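Local coordinates for protein Exo beta-1,2-glucooligosaccharide sophorohydrolase (non-reducing end) (Parabacteroides distasonis ATCC 8503, PDB 5Z06) that hydrolyses linear beta-1,2-glucan and beta-1,2-glucooligosaccharides of four or more units from the non-reducing end, releasing sophorose, at residues Leu403-Tyr408 with Lys421-Leu426. Sequence-based numbering, arbitrary orientation.
Sequences LTARQY and KSIDNL
Arg406 meets Asp424 side-on in a bidentate salt bridge, each carboxylate oxygen taking one N-H through its syn lone pair. Arg406 NE donates to Asp424 OD1 at 2.7 Å (N-H...O 155°), and Arg406 NH2 reaches Asp424 OD2 at 3.2 Å in a straighter bond. With CG anti to the backbone N (chi1 -169°), the arginine chain bends at chi2 and brings its guanidinium nearly coplanar with the carboxylate. A third donor, Arg406 NH1, bonds to Gln407 OE1 at 3.2 Å, bent and tilted from the guanidinium plane, so bonds on both sides restrict rotation of the group. Gln407 NE2 in turn bonds to Ser689 OG, just after helix 682-688. The Arg406-Asp424 bridge joins helices 392-408 and 414-428, a roughly antiparallel helical hairpin of the (alpha/alpha)6-barrel catalytic domain characteristic of GH144; the short segments have axes 9.7 Å apart at 148°. Beneath the salt bridge, Ile423 CG2 packs 3.7 Å from Arg406 CB. Ile423 CG2 also lies 4.1 Å from Leu403 CD2, while Ile423 CD1 extends to Ala405 CB at 4.4 Å. Helix 344-360 adjoins this apolar layer through Phe351 and Thr355, and its Glu359 OE2 hydrogen-bonds the buried Ser422 OG. Thr404 OG1 is satisfied by Gln400 O, and Tyr408 OH by Glu338 OE2.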
ATOM      1  N   LEU A 403      11.285 -16.609  13.284  1.00 28.02           N
ATOM      2  CA  LEU A 403      12.487 -17.406  13.439  1.00 29.21           C
ATOM      3  C   LEU A 403      13.725 -16.591  13.127  1.00 29.84           C
ATOM      4  O   LEU A 403      14.766 -16.797  13.759  1.00 27.83           O
ATOM      5  CB  LEU A 403      12.460 -18.641  12.566  1.00 30.56           C
ATOM      6  CG  LEU A 403      11.363 -19.649  12.909  1.00 32.51           C
ATOM      7  CD1 LEU A 403      11.617 -20.898  12.082  1.00 34.30           C
ATOM      8  CD2 LEU A 403      11.274 -20.021  14.376  1.00 32.36           C
ATOM      9  N   THR A 404      13.609 -15.654  12.184  1.00 26.82           N
ATOM     10  CA  THR A 404      14.683 -14.715  11.921  1.00 28.19           C
ATOM     11  C   THR A 404      14.948 -13.871  13.156  1.00 27.15           C
ATOM     12  O   THR A 404      16.070 -13.782  13.618  1.00 27.45           O
ATOM     13  CB  THR A 404      14.363 -13.817  10.731  1.00 27.18           C
ATOM     14  OG1 THR A 404      14.150 -14.640   9.586  1.00 25.64           O
ATOM     15  CG2 THR A 404      15.493 -12.847  10.461  1.00 26.21           C
ATOM     16  N   ALA A 405      13.897 -13.285  13.695  1.00 27.42           N
ATOM     17  CA  ALA A 405      14.019 -12.491  14.891  1.00 28.74           C
ATOM     18  C   ALA A 405      14.613 -13.298  16.028  1.00 29.43           C
ATOM     19  O   ALA A 405      15.451 -12.803  16.777  1.00 27.81           O
ATOM     20  CB  ALA A 405      12.668 -11.943  15.314  1.00 29.78           C
ATOM     21  N   ARG A 406      14.176 -14.542  16.155  1.00 28.37           N
ATOM     22  CA  ARG A 406      14.625 -15.398  17.242  1.00 30.74           C
ATOM     23  C   ARG A 406      16.128 -15.655  17.199  1.00 30.06           C
ATOM     24  O   ARG A 406      16.760 -15.784  18.233  1.00 32.42           O
ATOM     25  CB  ARG A 406      13.850 -16.712  17.201  1.00 32.07           C
ATOM     26  CG  ARG A 406      14.012 -17.588  18.407  1.00 32.69           C
ATOM     27  CD  ARG A 406      15.099 -18.600  18.172  1.00 35.37           C
ATOM     28  NE  ARG A 406      15.220 -19.481  19.318  1.00 38.37           N
ATOM     29  CZ  ARG A 406      16.360 -19.923  19.847  1.00 40.87           C
ATOM     30  NH1 ARG A 406      17.555 -19.553  19.384  1.00 43.99           N
ATOM     31  NH2 ARG A 406      16.298 -20.733  20.884  1.00 41.02           N
ATOM     32  N   GLN A 407      16.685 -15.756  15.999  1.00 29.16           N
ATOM     33  CA  GLN A 407      18.118 -15.883  15.834  1.00 26.99           C
ATOM     34  C   GLN A 407      18.824 -14.581  16.079  1.00 26.98           C
ATOM     35  O   GLN A 407      19.947 -14.590  16.518  1.00 27.67           O
ATOM     36  CB  GLN A 407      18.441 -16.398  14.437  1.00 26.90           C
ATOM     37  CG  GLN A 407      17.907 -17.790  14.212  1.00 27.65           C
ATOM     38  CD  GLN A 407      18.451 -18.735  15.246  1.00 27.35           C
ATOM     39  OE1 GLN A 407      17.820 -18.966  16.259  1.00 25.85           O
ATOM     40  NE2 GLN A 407      19.668 -19.206  15.024  1.00 23.87           N
ATOM     41  N   TYR A 408      18.169 -13.465  15.762  1.00 27.87           N
ATOM     42  CA  TYR A 408      18.729 -12.155  15.994  1.00 28.13           C
ATOM     43  C   TYR A 408      18.865 -11.842  17.474  1.00 27.81           C
ATOM     44  O   TYR A 408      19.935 -11.393  17.903  1.00 29.72           O
ATOM     45  CB  TYR A 408      17.885 -11.055  15.341  1.00 29.11           C
ATOM     46  CG  TYR A 408      18.569  -9.703  15.395  1.00 28.79           C
ATOM     47  CD1 TYR A 408      19.670  -9.433  14.597  1.00 30.03           C
ATOM     48  CD2 TYR A 408      18.134  -8.719  16.246  1.00 29.45           C
ATOM     49  CE1 TYR A 408      20.308  -8.201  14.638  1.00 28.95           C
ATOM     50  CE2 TYR A 408      18.760  -7.484  16.285  1.00 30.83           C
ATOM     51  CZ  TYR A 408      19.849  -7.239  15.479  1.00 29.72           C
ATOM     52  OH  TYR A 408      20.475  -6.012  15.535  1.00 34.33           O
ATOM     53  N   LYS A 421      12.057 -17.646  24.011  1.00 32.38           N
ATOM     54  CA  LYS A 421      11.117 -18.577  24.635  1.00 33.62           C
ATOM     55  C   LYS A 421       9.764 -18.548  23.930  1.00 32.58           C
ATOM     56  O   LYS A 421       9.201 -19.579  23.553  1.00 29.82           O
ATOM     57  CB  LYS A 421      10.891 -18.243  26.121  1.00 39.17           C
ATOM     58  CG  LYS A 421      11.772 -18.995  27.131  1.00 47.71           C
ATOM     59  CD  LYS A 421      11.202 -19.011  28.573  1.00 50.47           C
ATOM     60  CE  LYS A 421      12.029 -18.228  29.617  1.00 54.96           C
ATOM     61  NZ  LYS A 421      11.820 -16.733  29.658  1.00 54.08           N
ATOM     62  N   SER A 422       9.241 -17.340  23.791  1.00 30.22           N
ATOM     63  CA  SER A 422       7.927 -17.130  23.253  1.00 29.76           C
ATOM     64  C   SER A 422       7.836 -17.588  21.804  1.00 28.94           C
ATOM     65  O   SER A 422       6.941 -18.337  21.433  1.00 27.72           O
ATOM     66  CB  SER A 422       7.579 -15.662  23.362  1.00 30.98           C
ATOM     67  OG  SER A 422       6.350 -15.413  22.737  1.00 34.70           O
ATOM     68  N   ILE A 423       8.802 -17.169  21.008  1.00 28.63           N
ATOM     69  CA  ILE A 423       8.870 -17.598  19.634  1.00 28.37           C
ATOM     70  C   ILE A 423       9.052 -19.107  19.516  1.00 28.03           C
ATOM     71  O   ILE A 423       8.419 -19.714  18.673  1.00 27.17           O
ATOM     72  CB  ILE A 423       9.983 -16.860  18.862  1.00 27.52           C
ATOM     73  CG1 ILE A 423       9.588 -15.385  18.686  1.00 27.75           C
ATOM     74  CG2 ILE A 423      10.207 -17.512  17.496  1.00 28.78           C
ATOM     75  CD1 ILE A 423      10.739 -14.445  18.401  1.00 27.84           C
ATOM     76  N   ASP A 424       9.907 -19.718  20.329  1.00 28.47           N
ATOM     77  CA  ASP A 424      10.110 -21.164  20.201  1.00 29.37           C
ATOM     78  C   ASP A 424       8.797 -21.880  20.423  1.00 28.97           C
ATOM     79  O   ASP A 424       8.478 -22.801  19.678  1.00 27.55           O
ATOM     80  CB  ASP A 424      11.150 -21.710  21.186  1.00 30.23           C
ATOM     81  CG  ASP A 424      12.533 -21.172  20.932  1.00 29.57           C
ATOM     82  OD1 ASP A 424      12.808 -20.638  19.834  1.00 28.50           O
ATOM     83  OD2 ASP A 424      13.348 -21.263  21.858  1.00 28.57           O
ATOM     84  N   ASN A 425       8.032 -21.436  21.420  1.00 29.02           N
ATOM     85  CA  ASN A 425       6.758 -22.065  21.759  1.00 31.86           C
ATOM     86  C   ASN A 425       5.664 -21.810  20.715  1.00 33.18           C
ATOM     87  O   ASN A 425       4.963 -22.745  20.296  1.00 31.59           O
ATOM     88  CB  ASN A 425       6.322 -21.674  23.188  1.00 34.70           C
ATOM     89  CG  ASN A 425       7.037 -22.502  24.236  1.00 40.52           C
ATOM     90  OD1 ASN A 425       7.052 -23.729  24.152  1.00 47.79           O
ATOM     91  ND2 ASN A 425       7.665 -21.850  25.202  1.00 46.44           N
ATOM     92  N   LEU A 426       5.538 -20.556  20.278  1.00 32.42           N
ATOM     93  CA  LEU A 426       4.658 -20.225  19.160  1.00 33.13           C
ATOM     94  C   LEU A 426       4.990 -21.071  17.929  1.00 31.43           C
ATOM     95  O   LEU A 426       4.104 -21.698  17.331  1.00 31.07           O
ATOM     96  CB  LEU A 426       4.765 -18.738  18.827  1.00 34.61           C
ATOM     97  CG  LEU A 426       3.984 -17.804  19.748  1.00 33.93           C
ATOM     98  CD1 LEU A 426       4.490 -16.381  19.590  1.00 34.81           C
ATOM     99  CD2 LEU A 426       2.497 -17.853  19.446  1.00 35.95           C
TER